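Local atomic coordinates of DNA polymerase III subunit beta (Helicobacter pylori 26695, PDB entry 4S3I), a protein that tethers DNA polymerases and other proteins to DNA as a sliding clamp and so confers processivity on replication. Residues V69-F77 against K108-E116; K166-G174 against Y182-I190. All coordinates share one frame; numbering follows the deposited sequence.

Interaction 1: V69-F77 against K108-E116; sequences VGTINGKKF and KLPMFDADE
Leu109 packs on Ile72, and Thr71 lies against Met111, Phe112 and Ala114, where two antiparallel sheets meet in the N-terminal domain of this sliding clamp. Strand 68-73, with the start of helix 74-82, faces strand 105-110 and the loop after it; both strands are outermost within this chain, but the sheet of 105-110 continues into the second subunit. The tight part is apolar. Leu109 CD1 meets Ile72 CD1 at 3.5 Å and also reaches CB of Lys76 on the first turn of the helix. Ile72 CG1 lies anti to the backbone N (chi1 -172°), and the extended chain carries CD1 on over one face of the Phe77 ring, which also packs on Leu12 and Leu16 of helix 9-19. Beside this core the Met111 side chain lies against the Thr71 backbone, its CG 3.1 Å from Thr71 O, while SD lies 3.8 Å from Gly70 CA. Thr71 N and Thr71 O are buried here without a hydrogen-bonding partner. A water bridges Asn73 N and Pro110 O.

Ala114 still packs on the threonine, its CA 4.0 Å from Thr71 CG2, before the chain runs out to the exposed Asp113, Asp115 and Glu116. At the other end, Lys76 turns its amine away to a salt bridge with Glu300 of the second subunit. The one direct hydrogen bond between the two segments runs from Phe112 N to Thr71 OG1, 2.8 Å long and nearly straight at 166°, and the same hydroxyl is also hydrogen-bonded to His34 ND1.

Interaction 2: K166-G174 against Y182-I190; sequences KHQTLSVVG and YTQLEKISI
Gln168 grips Ile188 and Ile190 at the open end of the paired strands, where the chain of 182-190 bends round it, and it has the most surface buried by the contact; Leu170, against Leu185, and Thr169, against Glu186 and Ile190, come next. The backbone O of Gln168 accepts from Ile188 N at 3.0 Å, and its side chain, folded back at chi2 (-65°), brings OE1 within 2.8 Å of Ile190 N. That donor stands above the amide plane, 38° out of it, rather than on a lone pair. The residue therefore holds two backbone N-H groups, one with its main chain and one with its amide, while NE2 passes close to Ile190 CB.

The Thr169 side chain leaves the strand on the other side from that of Leu170. Its CG2 runs beside the Glu186 chain, 3.7 Å from CG, and the Thr169 carbonyl O is approached by Ile190 CD1. With Gln168 it faces Asp164 on strand 158-164, forming a G1 beta bulge.

Leu170 is paired with Leu185 through two backbone bonds, Leu170 N to Leu185 O and Leu185 N to Leu170 O. Its CD2 lies alongside Leu185 CD1 at 4.2 Å; that same Leu185 methyl is 4.0 Å from Val172 CG2. Val172 and Thr183 form the next hydrogen-bonded pair, and this face packs on helix 135-143 through Leu136, Ala139 and Ile143. On the opposite face Val173 CG2 touches Tyr182 CB, and Ser171 OG approaches Gln184 OE1 only weakly. With the strand axes at 167° and the two kinds of pair alternating, this is an antiparallel beta hairpin in the helix-backed sheet of the central clamp domain.

How the interactions relate
From the N terminus, the chain first reaches 69-77, passes through 30 residues that include strands 89-94 and 97-102, and returns at 108-116, where interaction 1 closes that loop within the N-terminal domain. Interaction 2 follows in series, neither nested nor crossed: 166-174 and 182-190 are separated by only seven residues, so it closes a short hairpin in the central domain. The first thus joins two sheets, whereas the second pairs neighbouring strands inside one sheet. They lie on opposite sides of the chain's centre, their own centres 42 Å apart and their nearest atoms about 31 Å apart; only interaction 1 reaches the second subunit.

Interaction 1: V69-F77 against K108-E116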
loop_
_atom_site.group_PDB
_atom_site.type_symbol
_atom_site.label_atom_id
_atom_site.label_comp_id
_atom_site.label_asym_id
_atom_site.label_seq_id
_atom_site.Cartn_x
_atom_site.Cartn_y
_atom_site.Cartn_z
ATOM N N VAL A 69 -16.478 14.393 31.986
ATOM C CA VAL A 69 -16.248 13.212 31.155
ATOM C C VAL A 69 -17.246 13.137 30.006
ATOM O O VAL A 69 -18.321 13.737 30.075
ATOM C CB VAL A 69 -16.377 11.930 31.994
ATOM C CG1 VAL A 69 -15.269 11.855 33.033
ATOM C CG2 VAL A 69 -17.744 11.883 32.680
ATOM N N GLY A 70 -16.895 12.389 28.963
ATOM C CA GLY A 70 -17.776 12.151 27.828
ATOM C C GLY A 70 -17.202 11.037 26.957
ATOM O O GLY A 70 -16.180 10.450 27.307
ATOM N N THR A 71 -17.859 10.726 25.838
ATOM C CA THR A 71 -17.344 9.721 24.892
ATOM C C THR A 71 -17.603 10.207 23.487
ATOM O O THR A 71 -18.481 11.038 23.278
ATOM C CB THR A 71 -18.055 8.359 25.013
ATOM O OG1 THR A 71 -19.288 8.405 24.279
ATOM C CG2 THR A 71 -18.323 7.993 26.472
ATOM N N ILE A 72 -16.874 9.659 22.518
ATOM C CA ILE A 72 -17.042 10.057 21.132
ATOM C C ILE A 72 -16.535 8.938 20.229
ATOM O O ILE A 72 -15.590 8.223 20.583
ATOM C CB ILE A 72 -16.287 11.391 20.848
ATOM C CG1 ILE A 72 -16.599 11.932 19.456
ATOM C CG2 ILE A 72 -14.776 11.251 21.092
ATOM C CD1 ILE A 72 -15.719 13.107 19.042
ATOM N N ASN A 73 -17.183 8.776 19.077
ATOM C CA ASN A 73 -16.728 7.818 18.072
ATOM C C ASN A 73 -15.299 8.147 17.639
ATOM O O ASN A 73 -15.040 9.215 17.082
ATOM C CB ASN A 73 -17.653 7.835 16.857
ATOM C CG ASN A 73 -17.290 6.771 15.838
ATOM O OD1 ASN A 73 -16.434 6.984 14.991
ATOM N ND2 ASN A 73 -17.949 5.614 15.921
ATOM N N GLY A 74 -14.375 7.232 17.907
ATOM C CA GLY A 74 -12.959 7.490 17.674
ATOM C C GLY A 74 -12.564 7.658 16.217
ATOM O O GLY A 74 -11.678 8.444 15.886
ATOM N N LYS A 75 -13.216 6.917 15.332
ATOM C CA LYS A 75 -12.849 7.000 13.914
ATOM C C LYS A 75 -13.307 8.325 13.305
ATOM O O LYS A 75 -12.550 8.994 12.604
ATOM C CB LYS A 75 -13.419 5.816 13.124
ATOM C CG LYS A 75 -13.152 5.901 11.600
ATOM C CD LYS A 75 -14.041 4.930 10.820
ATOM C CE LYS A 75 -13.605 4.814 9.358
ATOM N NZ LYS A 75 -13.659 6.109 8.631
ATOM N N LYS A 76 -14.552 8.701 13.579
ATOM C CA LYS A 76 -15.078 9.981 13.103
ATOM C C LYS A 76 -14.278 11.150 13.686
ATOM O O LYS A 76 -13.973 12.104 12.983
ATOM C CB LYS A 76 -16.570 10.121 13.444
ATOM C CG LYS A 76 -17.471 9.118 12.722
ATOM C CD LYS A 76 -18.887 9.102 13.314
ATOM C CE LYS A 76 -19.743 7.992 12.705
ATOM N NZ LYS A 76 -20.195 8.315 11.323
ATOM N N PHE A 77 -13.963 11.058 14.975
ATOM C CA PHE A 77 -13.191 12.081 15.683
ATOM C C PHE A 77 -11.881 12.309 14.953
ATOM O O PHE A 77 -11.523 13.438 14.635
ATOM C CB PHE A 77 -12.918 11.622 17.135
ATOM C CG PHE A 77 -12.521 12.732 18.084
ATOM C CD1 PHE A 77 -12.595 14.068 17.708
ATOM C CD2 PHE A 77 -12.072 12.428 19.367
ATOM C CE1 PHE A 77 -12.232 15.090 18.598
ATOM C CE2 PHE A 77 -11.711 13.439 20.269
ATOM C CZ PHE A 77 -11.790 14.771 19.882
ATOM N N LYS A 108 -20.547 18.453 15.348
ATOM C CA LYS A 108 -21.189 17.809 16.489
ATOM C C LYS A 108 -21.190 16.294 16.308
ATOM O O LYS A 108 -21.445 15.792 15.210
ATOM C CB LYS A 108 -22.611 18.332 16.670
ATOM C CG LYS A 108 -22.684 19.743 17.229
ATOM C CD LYS A 108 -24.123 20.171 17.493
ATOM C CE LYS A 108 -25.017 19.949 16.268
ATOM N NZ LYS A 108 -24.806 20.933 15.158
ATOM N N LEU A 109 -20.887 15.571 17.380
ATOM C CA LEU A 109 -20.954 14.116 17.365
ATOM C C LEU A 109 -21.659 13.649 18.631
ATOM O O LEU A 109 -21.496 14.244 19.699
ATOM C CB LEU A 109 -19.562 13.480 17.242
ATOM C CG LEU A 109 -18.875 13.582 15.886
ATOM C CD1 LEU A 109 -17.444 13.066 15.940
ATOM C CD2 LEU A 109 -19.664 12.814 14.833
ATOM N N PRO A 110 -22.462 12.585 18.515
ATOM C CA PRO A 110 -23.240 12.144 19.674
ATOM C C PRO A 110 -22.357 11.407 20.690
ATOM O O PRO A 110 -21.456 10.670 20.297
ATOM C CB PRO A 110 -24.263 11.186 19.058
ATOM C CG PRO A 110 -23.528 10.599 17.828
ATOM C CD PRO A 110 -22.647 11.719 17.328
ATOM N N MET A 111 -22.615 11.610 21.980
ATOM C CA MET A 111 -21.880 10.901 23.014
ATOM C C MET A 111 -22.734 9.759 23.556
ATOM O O MET A 111 -23.962 9.829 23.501
ATOM C CB MET A 111 -21.504 11.865 24.143
ATOM C CG MET A 111 -20.712 13.089 23.703
ATOM S SD MET A 111 -19.856 13.770 25.123
ATOM C CE MET A 111 -21.225 14.369 26.120
ATOM N N PHE A 112 -22.096 8.714 24.085
ATOM C CA PHE A 112 -22.828 7.653 24.784
ATOM C C PHE A 112 -22.717 7.821 26.308
ATOM O O PHE A 112 -21.923 8.625 26.793
ATOM C CB PHE A 112 -22.306 6.270 24.372
ATOM C CG PHE A 112 -22.601 5.900 22.943
ATOM C CD1 PHE A 112 -23.806 6.260 22.345
ATOM C CD2 PHE A 112 -21.684 5.176 22.202
ATOM C CE1 PHE A 112 -24.078 5.909 21.017
ATOM C CE2 PHE A 112 -21.941 4.831 20.878
ATOM C CZ PHE A 112 -23.135 5.199 20.284
ATOM N N ASP A 113 -23.501 7.056 27.052
ATOM C CA ASP A 113 -23.404 7.057 28.514
ATOM C C ASP A 113 -22.038 6.505 28.948
ATOM O O ASP A 113 -21.754 5.319 28.784
ATOM C CB ASP A 113 -24.548 6.230 29.113
ATOM C CG ASP A 113 -24.580 6.270 30.641
ATOM O OD1 ASP A 113 -23.783 7.006 31.265
ATOM O OD2 ASP A 113 -25.431 5.557 31.212
ATOM N N ALA A 114 -21.190 7.370 29.495
ATOM C CA ALA A 114 -19.868 6.955 29.959
ATOM C C ALA A 114 -19.916 5.843 31.021
ATOM O O ALA A 114 -18.917 5.160 31.248
ATOM C CB ALA A 114 -19.082 8.155 30.469
ATOM N N ASP A 115 -21.068 5.662 31.657
ATOM C CA ASP A 115 -21.232 4.604 32.658
ATOM C C ASP A 115 -21.142 3.199 32.046
ATOM O O ASP A 115 -20.918 2.210 32.751
ATOM C CB ASP A 115 -22.568 4.756 33.396
ATOM C CG ASP A 115 -22.588 5.940 34.361
ATOM O OD1 ASP A 115 -21.509 6.325 34.863
ATOM O OD2 ASP A 115 -23.699 6.470 34.615
ATOM N N GLU A 116 -21.332 3.111 30.733
ATOM C CA GLU A 116 -21.271 1.825 30.053
ATOM C C GLU A 116 -19.831 1.511 29.660
ATOM O O GLU A 116 -19.507 0.373 29.338
ATOM C CB GLU A 116 -22.164 1.816 28.789
ATOM C CG GLU A 116 -22.503 0.408 28.260
ATOM C CD GLU A 116 -22.978 0.399 26.798
ATOM O OE1 GLU A 116 -23.434 1.455 26.303
ATOM O OE2 GLU A 116 -22.881 -0.671 26.147
HETATM O O HOH W 1 -19.599 10.162 18.171
#

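Interaction 2: K166-G174 against Y182-I190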
loop_
_atom_site.group_PDB
_atom_site.type_symbol
_atom_site.label_atom_id
_atom_site.label_comp_id
_atom_site.label_asym_id
_atom_site.label_seq_id
_atom_site.Cartn_x
_atom_site.Cartn_y
_atom_site.Cartn_z
ATOM N N LYS A 166 16.166 -14.697 40.324
ATOM C CA LYS A 166 17.437 -15.038 40.959
ATOM C C LYS A 166 18.615 -14.661 40.078
ATOM O O LYS A 166 19.601 -14.079 40.541
ATOM C CB LYS A 166 17.512 -16.533 41.274
ATOM C CG LYS A 166 17.989 -16.831 42.684
ATOM C CD LYS A 166 16.839 -16.698 43.679
ATOM C CE LYS A 166 17.161 -15.757 44.838
ATOM N NZ LYS A 166 17.055 -14.320 44.449
ATOM N N HIS A 167 18.499 -14.992 38.800
ATOM C CA HIS A 167 19.594 -14.787 37.876
ATOM C C HIS A 167 19.430 -13.489 37.090
ATOM O O HIS A 167 20.281 -13.148 36.271
ATOM C CB HIS A 167 19.752 -16.014 36.977
ATOM C CG HIS A 167 19.985 -17.282 37.743
ATOM N ND1 HIS A 167 19.039 -18.278 37.847
ATOM C CD2 HIS A 167 21.052 -17.698 38.472
ATOM C CE1 HIS A 167 19.518 -19.262 38.591
ATOM N NE2 HIS A 167 20.735 -18.932 38.984
ATOM N N GLN A 168 18.352 -12.757 37.382
ATOM C CA GLN A 168 18.086 -11.467 36.751
ATOM C C GLN A 168 18.130 -11.589 35.228
ATOM O O GLN A 168 18.804 -10.819 34.521
ATOM C CB GLN A 168 19.057 -10.405 37.262
ATOM C CG GLN A 168 18.920 -10.136 38.775
ATOM C CD GLN A 168 17.564 -9.526 39.162
ATOM O OE1 GLN A 168 17.386 -8.307 39.131
ATOM N NE2 GLN A 168 16.612 -10.376 39.540
ATOM N N THR A 169 17.423 -12.594 34.727
ATOM C CA THR A 169 17.342 -12.792 33.293
ATOM C C THR A 169 15.898 -12.918 32.861
ATOM O O THR A 169 15.077 -13.539 33.543
ATOM C CB THR A 169 18.152 -14.021 32.791
ATOM O OG1 THR A 169 17.454 -15.232 33.109
ATOM C CG2 THR A 169 19.547 -14.045 33.390
ATOM N N LEU A 170 15.600 -12.308 31.723
ATOM C CA LEU A 170 14.293 -12.423 31.110
ATOM C C LEU A 170 14.488 -13.128 29.778
ATOM O O LEU A 170 15.264 -12.669 28.927
ATOM C CB LEU A 170 13.694 -11.036 30.886
ATOM C CG LEU A 170 12.469 -10.947 29.972
ATOM C CD1 LEU A 170 11.315 -11.767 30.547
ATOM C CD2 LEU A 170 12.061 -9.493 29.801
ATOM N N SER A 171 13.808 -14.257 29.601
ATOM C CA SER A 171 13.861 -14.960 28.325
ATOM C C SER A 171 12.607 -14.650 27.524
ATOM O O SER A 171 11.498 -14.602 28.071
ATOM C CB SER A 171 14.000 -16.467 28.531
ATOM O OG SER A 171 15.126 -16.763 29.329
ATOM N N VAL A 172 12.797 -14.447 26.227
ATOM C CA VAL A 172 11.712 -14.095 25.320
ATOM C C VAL A 172 11.722 -15.127 24.210
ATOM O O VAL A 172 12.758 -15.353 23.578
ATOM C CB VAL A 172 11.884 -12.669 24.777
ATOM C CG1 VAL A 172 10.725 -12.294 23.900
ATOM C CG2 VAL A 172 12.012 -11.661 25.923
ATOM N N VAL A 173 10.579 -15.785 24.000
ATOM C CA VAL A 173 10.485 -16.942 23.098
ATOM C C VAL A 173 9.213 -16.903 22.264
ATOM O O VAL A 173 8.122 -16.635 22.791
ATOM C CB VAL A 173 10.464 -18.271 23.885
ATOM C CG1 VAL A 173 10.574 -19.457 22.944
ATOM C CG2 VAL A 173 11.584 -18.320 24.923
ATOM N N GLY A 174 9.348 -17.169 20.967
ATOM C CA GLY A 174 8.189 -17.384 20.116
ATOM C C GLY A 174 8.392 -18.678 19.344
ATOM O O GLY A 174 9.527 -19.024 19.009
ATOM N N TYR A 182 14.342 -17.375 20.111
ATOM C CA TYR A 182 14.471 -17.049 21.522
ATOM C C TYR A 182 15.592 -16.066 21.764
ATOM O O TYR A 182 16.474 -15.881 20.917
ATOM C CB TYR A 182 14.712 -18.312 22.350
ATOM C CG TYR A 182 16.034 -18.992 22.050
ATOM C CD1 TYR A 182 16.123 -19.964 21.063
ATOM C CD2 TYR A 182 17.189 -18.669 22.762
ATOM C CE1 TYR A 182 17.321 -20.596 20.781
ATOM C CE2 TYR A 182 18.391 -19.292 22.486
ATOM C CZ TYR A 182 18.449 -20.254 21.492
ATOM O OH TYR A 182 19.635 -20.888 21.206
ATOM N N THR A 183 15.556 -15.437 22.931
ATOM C CA THR A 183 16.675 -14.633 23.368
ATOM C C THR A 183 16.681 -14.642 24.870
ATOM O O THR A 183 15.638 -14.834 25.519
ATOM C CB THR A 183 16.614 -13.195 22.839
ATOM O OG1 THR A 183 17.836 -12.512 23.158
ATOM C CG2 THR A 183 15.437 -12.433 23.451
ATOM N N GLN A 184 17.864 -14.465 25.429
ATOM C CA GLN A 184 17.988 -14.379 26.865
ATOM C C GLN A 184 18.559 -13.002 27.182
ATOM O O GLN A 184 19.649 -12.648 26.716
ATOM C CB GLN A 184 18.866 -15.516 27.398
ATOM C CG GLN A 184 18.655 -15.814 28.880
ATOM C CD GLN A 184 18.995 -17.253 29.245
ATOM O OE1 GLN A 184 18.186 -18.165 29.053
ATOM N NE2 GLN A 184 20.199 -17.462 29.773
ATOM N N LEU A 185 17.803 -12.211 27.940
ATOM C CA LEU A 185 18.239 -10.869 28.309
ATOM C C LEU A 185 18.771 -10.890 29.737
ATOM O O LEU A 185 18.016 -11.088 30.695
ATOM C CB LEU A 185 17.082 -9.879 28.192
ATOM C CG LEU A 185 16.383 -9.910 26.830
ATOM C CD1 LEU A 185 15.039 -9.200 26.895
ATOM C CD2 LEU A 185 17.266 -9.268 25.795
ATOM N N GLU A 186 20.070 -10.678 29.887
ATOM C CA GLU A 186 20.676 -10.769 31.206
ATOM C C GLU A 186 20.841 -9.401 31.848
ATOM O O GLU A 186 20.672 -8.368 31.186
ATOM C CB GLU A 186 22.010 -11.513 31.127
ATOM C CG GLU A 186 21.862 -12.957 30.664
ATOM C CD GLU A 186 23.085 -13.798 30.967
ATOM O OE1 GLU A 186 22.920 -14.992 31.305
ATOM O OE2 GLU A 186 24.209 -13.264 30.865
ATOM N N LYS A 187 21.170 -9.413 33.136
ATOM C CA LYS A 187 21.384 -8.193 33.912
ATOM C C LYS A 187 20.175 -7.265 33.835
ATOM O O LYS A 187 20.296 -6.057 33.601
ATOM C CB LYS A 187 22.682 -7.500 33.479
ATOM C CG LYS A 187 23.825 -8.495 33.303
ATOM C CD LYS A 187 25.199 -7.862 33.460
ATOM C CE LYS A 187 26.281 -8.943 33.506
ATOM N NZ LYS A 187 27.663 -8.404 33.677
ATOM N N ILE A 188 19.005 -7.864 34.022
ATOM C CA ILE A 188 17.755 -7.132 34.076
ATOM C C ILE A 188 17.337 -7.077 35.535
ATOM O O ILE A 188 17.217 -8.121 36.181
ATOM C CB ILE A 188 16.669 -7.875 33.287
ATOM C CG1 ILE A 188 17.179 -8.185 31.884
ATOM C CG2 ILE A 188 15.380 -7.059 33.239
ATOM C CD1 ILE A 188 17.563 -6.942 31.103
ATOM N N SER A 189 17.138 -5.870 36.064
ATOM C CA SER A 189 16.646 -5.724 37.422
ATOM C C SER A 189 15.191 -6.182 37.469
ATOM O O SER A 189 14.293 -5.461 37.036
ATOM C CB SER A 189 16.763 -4.274 37.900
ATOM O OG SER A 189 18.113 -3.880 38.011
ATOM N N ILE A 190 14.969 -7.386 37.988
ATOM C CA ILE A 190 13.624 -7.945 38.080
ATOM C C ILE A 190 13.104 -7.876 39.504
ATOM O O ILE A 190 13.736 -8.390 40.435
ATOM C CB ILE A 190 13.588 -9.409 37.592
ATOM C CG1 ILE A 190 13.960 -9.479 36.115
ATOM C CG2 ILE A 190 12.210 -10.037 37.838
ATOM C CD1 ILE A 190 13.945 -10.898 35.538
#